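Local coordinates for protein charybdin (Charybdis maritima, PDB 2B7U) that belongs to the ribosome-inactivating protein family, whose fold joins a mixed beta-sheet to a largely helical region, at residues L46-L60 with T69-R81. Residues are numbered along the deposited sequence; the frame is centred on the assembly and turned at random.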
loop_
_atom_site.group_PDB
_atom_site.type_symbol
_atom_site.label_atom_id
_atom_site.label_comp_id
_atom_site.label_asym_id
_atom_site.label_seq_id
_atom_site.Cartn_x
_atom_site.Cartn_y
_atom_site.Cartn_z
ATOM N N LEU A 46 -6.243 8.750 -6.501
ATOM C CA LEU A 46 -5.112 9.386 -5.815
ATOM C C LEU A 46 -4.653 10.621 -6.580
ATOM O O LEU A 46 -4.890 10.757 -7.797
ATOM C CB LEU A 46 -3.963 8.404 -5.701
ATOM C CG LEU A 46 -4.264 7.221 -4.783
ATOM C CD1 LEU A 46 -3.234 6.126 -4.939
ATOM C CD2 LEU A 46 -4.360 7.624 -3.342
ATOM N N PRO A 47 -3.957 11.523 -5.874
ATOM C CA PRO A 47 -3.395 12.672 -6.567
ATOM C C PRO A 47 -2.403 12.285 -7.642
ATOM O O PRO A 47 -1.802 11.243 -7.546
ATOM C CB PRO A 47 -2.673 13.454 -5.475
ATOM C CG PRO A 47 -2.743 12.679 -4.250
ATOM C CD PRO A 47 -3.637 11.490 -4.441
ATOM N N LEU A 48 -2.322 13.118 -8.674
ATOM C CA LEU A 48 -1.224 13.193 -9.648
ATOM C C LEU A 48 -1.495 14.169 -10.804
ATOM O O LEU A 48 -1.505 13.834 -12.010
ATOM C CB LEU A 48 -0.636 11.864 -10.096
ATOM C CG LEU A 48 0.491 11.311 -9.239
ATOM C CD1 LEU A 48 1.614 10.681 -9.998
ATOM C CD2 LEU A 48 1.044 12.409 -8.290
ATOM N N TYR A 49 -1.704 15.400 -10.346
ATOM C CA TYR A 49 -1.547 16.638 -11.106
ATOM C C TYR A 49 -0.171 17.201 -10.695
ATOM O O TYR A 49 0.638 17.608 -11.547
ATOM C CB TYR A 49 -2.685 17.627 -10.779
ATOM C CG TYR A 49 -3.246 17.494 -9.366
ATOM C CD1 TYR A 49 -4.147 16.471 -9.040
ATOM C CD2 TYR A 49 -2.859 18.371 -8.355
ATOM C CE1 TYR A 49 -4.647 16.327 -7.755
ATOM C CE2 TYR A 49 -3.357 18.241 -7.058
ATOM C CZ TYR A 49 -4.253 17.221 -6.765
ATOM O OH TYR A 49 -4.744 17.111 -5.476
ATOM N N ASN A 50 0.073 17.215 -9.380
ATOM C CA ASN A 50 1.420 17.353 -8.797
ATOM C C ASN A 50 2.395 16.307 -9.342
ATOM O O ASN A 50 2.020 15.157 -9.558
ATOM C CB ASN A 50 1.361 17.250 -7.260
ATOM C CG ASN A 50 0.502 16.071 -6.758
ATOM O OD1 ASN A 50 0.981 14.936 -6.639
ATOM N ND2 ASN A 50 -0.761 16.354 -6.428
ATOM N N GLN A 51 3.648 16.706 -9.543
ATOM C CA GLN A 51 4.634 15.854 -10.215
ATOM C C GLN A 51 6.047 16.332 -9.847
ATOM O O GLN A 51 6.215 17.069 -8.867
ATOM C CB GLN A 51 4.408 15.897 -11.743
ATOM C CG GLN A 51 3.373 14.897 -12.304
ATOM C CD GLN A 51 3.145 15.074 -13.804
ATOM O OE1 GLN A 51 4.085 15.023 -14.603
ATOM N NE2 GLN A 51 1.894 15.287 -14.190
ATOM N N GLU A 52 7.048 15.883 -10.610
ATOM C CA GLU A 52 8.419 16.426 -10.567
ATOM C C GLU A 52 9.019 16.522 -9.145
ATOM O O GLU A 52 9.674 15.585 -8.674
ATOM C CB GLU A 52 8.511 17.787 -11.297
ATOM C CG GLU A 52 7.511 18.018 -12.443
ATOM C CD GLU A 52 6.250 18.789 -12.023
ATOM O OE1 GLU A 52 6.234 19.401 -10.929
ATOM O OE2 GLU A 52 5.271 18.792 -12.806
ATOM N N ALA A 53 8.779 17.645 -8.467
ATOM C CA ALA A 53 9.397 17.931 -7.178
ATOM C C ALA A 53 8.327 18.301 -6.154
ATOM O O ALA A 53 8.390 19.354 -5.513
ATOM C CB ALA A 53 10.415 19.061 -7.325
ATOM N N ASP A 54 7.332 17.434 -6.016
ATOM C CA ASP A 54 6.340 17.587 -4.964
ATOM C C ASP A 54 5.919 16.216 -4.465
ATOM O O ASP A 54 4.764 15.816 -4.645
ATOM C CB ASP A 54 5.120 18.374 -5.469
ATOM C CG ASP A 54 3.993 18.445 -4.437
ATOM O OD1 ASP A 54 2.805 18.360 -4.842
ATOM O OD2 ASP A 54 4.296 18.561 -3.223
ATOM N N PRO A 55 6.864 15.477 -3.859
ATOM C CA PRO A 55 6.475 14.214 -3.243
ATOM C C PRO A 55 5.580 14.471 -2.025
ATOM O O PRO A 55 5.967 15.213 -1.117
ATOM C CB PRO A 55 7.807 13.565 -2.866
ATOM C CG PRO A 55 8.794 14.661 -2.828
ATOM C CD PRO A 55 8.307 15.743 -3.735
ATOM N N ARG A 56 4.372 13.923 -2.085
ATOM C CA ARG A 56 3.358 14.070 -1.047
ATOM C C ARG A 56 3.331 12.750 -0.310
ATOM O O ARG A 56 3.346 11.712 -0.954
ATOM C CB ARG A 56 1.963 14.278 -1.652
ATOM C CG ARG A 56 1.742 15.573 -2.445
ATOM C CD ARG A 56 0.305 15.693 -3.004
ATOM N NE ARG A 56 -0.713 15.892 -1.969
ATOM C CZ ARG A 56 -1.979 16.219 -2.208
ATOM N NH1 ARG A 56 -2.424 16.397 -3.446
ATOM N NH2 ARG A 56 -2.816 16.379 -1.194
ATOM N N GLY A 57 3.245 12.793 1.017
ATOM C CA GLY A 57 3.126 11.575 1.810
ATOM C C GLY A 57 2.096 11.694 2.907
ATOM O O GLY A 57 1.448 12.726 3.063
ATOM N N PHE A 58 1.927 10.618 3.659
ATOM C CA PHE A 58 1.134 10.627 4.878
ATOM C C PHE A 58 1.810 9.687 5.876
ATOM O O PHE A 58 2.636 8.862 5.496
ATOM C CB PHE A 58 -0.312 10.201 4.629
ATOM C CG PHE A 58 -0.481 8.764 4.224
ATOM C CD1 PHE A 58 -0.880 7.813 5.150
ATOM C CD2 PHE A 58 -0.277 8.370 2.907
ATOM C CE1 PHE A 58 -1.088 6.481 4.764
ATOM C CE2 PHE A 58 -0.464 7.052 2.516
ATOM C CZ PHE A 58 -0.864 6.106 3.443
ATOM N N ASP A 59 1.467 9.843 7.146
ATOM C CA ASP A 59 2.009 8.982 8.190
ATOM C C ASP A 59 0.960 8.041 8.770
ATOM O O ASP A 59 -0.206 8.421 8.955
ATOM C CB ASP A 59 2.564 9.843 9.307
ATOM C CG ASP A 59 3.980 10.300 9.067
ATOM O OD1 ASP A 59 4.606 9.933 8.041
ATOM O OD2 ASP A 59 4.496 11.024 9.958
ATOM N N LEU A 60 1.384 6.803 9.017
ATOM C CA LEU A 60 0.548 5.754 9.589
ATOM C C LEU A 60 1.180 5.368 10.921
ATOM O O LEU A 60 2.246 4.785 10.950
ATOM C CB LEU A 60 0.503 4.545 8.652
ATOM C CG LEU A 60 -0.116 3.259 9.193
ATOM C CD1 LEU A 60 -1.574 3.459 9.572
ATOM C CD2 LEU A 60 0.069 2.105 8.183
ATOM N N THR A 69 5.272 2.503 16.241
ATOM C CA THR A 69 6.059 2.898 15.111
ATOM C C THR A 69 5.192 3.786 14.230
ATOM O O THR A 69 3.981 3.741 14.296
ATOM C CB THR A 69 6.606 1.686 14.349
ATOM O OG1 THR A 69 7.532 2.131 13.345
ATOM C CG2 THR A 69 5.502 0.870 13.732
ATOM N N THR A 70 5.855 4.637 13.473
ATOM C CA THR A 70 5.201 5.467 12.487
ATOM C C THR A 70 5.836 5.161 11.147
ATOM O O THR A 70 7.056 5.206 11.030
ATOM C CB THR A 70 5.351 6.958 12.793
ATOM O OG1 THR A 70 4.822 7.226 14.104
ATOM C CG2 THR A 70 4.596 7.781 11.760
ATOM N N VAL A 71 4.991 4.885 10.155
ATOM C CA VAL A 71 5.455 4.594 8.803
ATOM C C VAL A 71 5.075 5.754 7.895
ATOM O O VAL A 71 3.955 6.247 7.954
ATOM C CB VAL A 71 4.855 3.265 8.274
ATOM C CG1 VAL A 71 5.425 2.935 6.939
ATOM C CG2 VAL A 71 5.167 2.122 9.284
ATOM N N ARG A 72 5.998 6.177 7.048
ATOM C CA ARG A 72 5.737 7.286 6.109
ATOM C C ARG A 72 5.570 6.679 4.723
ATOM O O ARG A 72 6.386 5.891 4.285
ATOM C CB ARG A 72 6.882 8.258 6.102
ATOM C CG ARG A 72 6.581 9.524 5.374
ATOM C CD ARG A 72 7.389 10.692 5.918
ATOM N NE ARG A 72 7.008 11.068 7.287
ATOM C CZ ARG A 72 7.655 11.980 8.006
ATOM N NH1 ARG A 72 8.721 12.602 7.510
ATOM N NH2 ARG A 72 7.238 12.265 9.232
ATOM N N ILE A 73 4.455 7.021 4.088
ATOM C CA ILE A 73 4.036 6.395 2.830
ATOM C C ILE A 73 3.742 7.472 1.787
ATOM O O ILE A 73 3.138 8.488 2.104
ATOM C CB ILE A 73 2.768 5.555 3.101
ATOM C CG1 ILE A 73 3.080 4.475 4.151
ATOM C CG2 ILE A 73 2.252 4.902 1.828
ATOM C CD1 ILE A 73 1.891 3.700 4.673
ATOM N N HIS A 74 4.103 7.208 0.533
ATOM C CA HIS A 74 3.753 8.106 -0.571
ATOM C C HIS A 74 2.240 8.155 -0.821
ATOM O O HIS A 74 1.585 7.113 -0.915
ATOM C CB HIS A 74 4.429 7.657 -1.856
ATOM C CG HIS A 74 5.898 7.839 -1.857
ATOM N ND1 HIS A 74 6.497 9.006 -2.273
ATOM C CD2 HIS A 74 6.898 7.001 -1.503
ATOM C CE1 HIS A 74 7.810 8.876 -2.170
ATOM N NE2 HIS A 74 8.081 7.659 -1.719
ATOM N N ARG A 75 1.705 9.372 -0.952
ATOM C CA ARG A 75 0.268 9.555 -1.078
ATOM C C ARG A 75 -0.202 9.299 -2.492
ATOM O O ARG A 75 -1.386 9.026 -2.698
ATOM C CB ARG A 75 -0.161 10.945 -0.615
ATOM C CG ARG A 75 -1.645 11.028 -0.492
ATOM C CD ARG A 75 -2.159 12.371 -0.050
ATOM N NE ARG A 75 -3.595 12.468 -0.300
ATOM C CZ ARG A 75 -4.333 13.501 0.080
ATOM N NH1 ARG A 75 -5.635 13.523 -0.196
ATOM N NH2 ARG A 75 -3.777 14.501 0.760
ATOM N N ASP A 76 0.704 9.380 -3.454
ATOM C CA ASP A 76 0.320 9.202 -4.850
ATOM C C ASP A 76 0.400 7.756 -5.327
ATOM O O ASP A 76 -0.362 7.348 -6.181
ATOM C CB ASP A 76 1.096 10.165 -5.771
ATOM C CG ASP A 76 2.598 10.048 -5.631
ATOM O OD1 ASP A 76 3.091 9.384 -4.683
ATOM O OD2 ASP A 76 3.286 10.674 -6.457
ATOM N N ASP A 77 1.313 6.960 -4.794
ATOM C CA ASP A 77 1.400 5.563 -5.212
ATOM C C ASP A 77 1.319 4.532 -4.090
ATOM O O ASP A 77 1.396 3.343 -4.370
ATOM C CB ASP A 77 2.628 5.351 -6.109
ATOM C CG ASP A 77 3.925 5.528 -5.388
ATOM O OD1 ASP A 77 5.001 5.436 -6.038
ATOM O OD2 ASP A 77 3.910 5.754 -4.166
ATOM N N LEU A 78 1.111 4.982 -2.854
ATOM C CA LEU A 78 0.979 4.138 -1.678
ATOM C C LEU A 78 2.197 3.252 -1.391
ATOM O O LEU A 78 2.100 2.235 -0.708
ATOM C CB LEU A 78 -0.316 3.307 -1.746
ATOM C CG LEU A 78 -1.582 4.152 -1.788
ATOM C CD1 LEU A 78 -2.839 3.253 -1.747
ATOM C CD2 LEU A 78 -1.632 5.189 -0.705
ATOM N N VAL A 79 3.360 3.699 -1.838
ATOM C CA VAL A 79 4.594 2.993 -1.596
ATOM C C VAL A 79 5.185 3.430 -0.242
ATOM O O VAL A 79 5.278 4.614 0.082
ATOM C CB VAL A 79 5.596 3.238 -2.731
ATOM C CG1 VAL A 79 6.955 2.679 -2.412
ATOM C CG2 VAL A 79 5.093 2.609 -4.030
ATOM N N LEU A 80 5.580 2.447 0.545
ATOM C CA LEU A 80 6.195 2.710 1.846
ATOM C C LEU A 80 7.572 3.352 1.625
ATOM O O LEU A 80 8.379 2.874 0.819
ATOM C CB LEU A 80 6.284 1.387 2.625
ATOM C CG LEU A 80 6.223 1.447 4.152
ATOM C CD1 LEU A 80 5.683 0.151 4.722
ATOM C CD2 LEU A 80 7.618 1.739 4.695
ATOM N N ARG A 81 7.868 4.443 2.329
ATOM C CA ARG A 81 9.164 5.101 2.162
ATOM C C ARG A 81 10.085 5.038 3.375
ATOM O O ARG A 81 11.320 5.108 3.237
ATOM C CB ARG A 81 8.977 6.567 1.763
ATOM C CG ARG A 81 10.264 7.357 1.434
ATOM C CD ARG A 81 11.156 6.649 0.461
ATOM N NE ARG A 81 10.477 6.332 -0.791
ATOM C CZ ARG A 81 10.814 5.326 -1.599
ATOM N NH1 ARG A 81 11.850 4.541 -1.314
ATOM N NH2 ARG A 81 10.135 5.112 -2.709
HETATM O O HOH W 1 -1.507 8.590 -8.364
HETATM O O HOH W 2 4.936 11.087 -3.251
#
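I73 packs over one face of the F58 ring, and D59 pairs with R72, on the two faces of an antiparallel beta hairpin formed by strands 56-64 and 67-74 within the six-stranded mixed sheet of the ribosome-inactivating protein fold. Reciprocal N-H...O=C bonds join F58 with I73 and L60 with V71. With CG between its backbone N and carbonyl carbon (chi1 67°), the F58 ring turns across to the neighbouring strand. I73 CB stands 4.0 Å from the centroid of the F58 ring, not far off the ring normal, a CH-pi contact, while I73 CG2 is 3.5 Å from F58 CE2. This face of the sheet turns to helix 21-35, whose L35 also meets F58.

On the reverse face R72 grips D59 side-on: R72 NE reaches D59 OD1 at 2.8 Å and R72 NH2 reaches D59 OD2 at 3.1 Å, both through syn lone pairs. The carboxylate and guanidinium planes are only 17° apart, and W91 makes a cation-pi contact with the same arginine.

Where strand 67-74 ends, R75 N donates to R56 O, with 177° at the hydrogen. The R75 chain runs straight out to its guanidinium. R56 NH2 sits over one face of that group, 2.9 Å from R75 NH2; both are donors, so this is a close approach of like charges and not a bond, the two planes being steeply inclined. R56 NH1 donates to Y49 OH at 3.2 Å, the hydroxyl oxygen lying in the guanidinium plane. The loop preceding the hairpin packs on the turn after it, L48 CD2 lying 3.4 Å from D76 CB, and one water donates to both P47 O and D76 O.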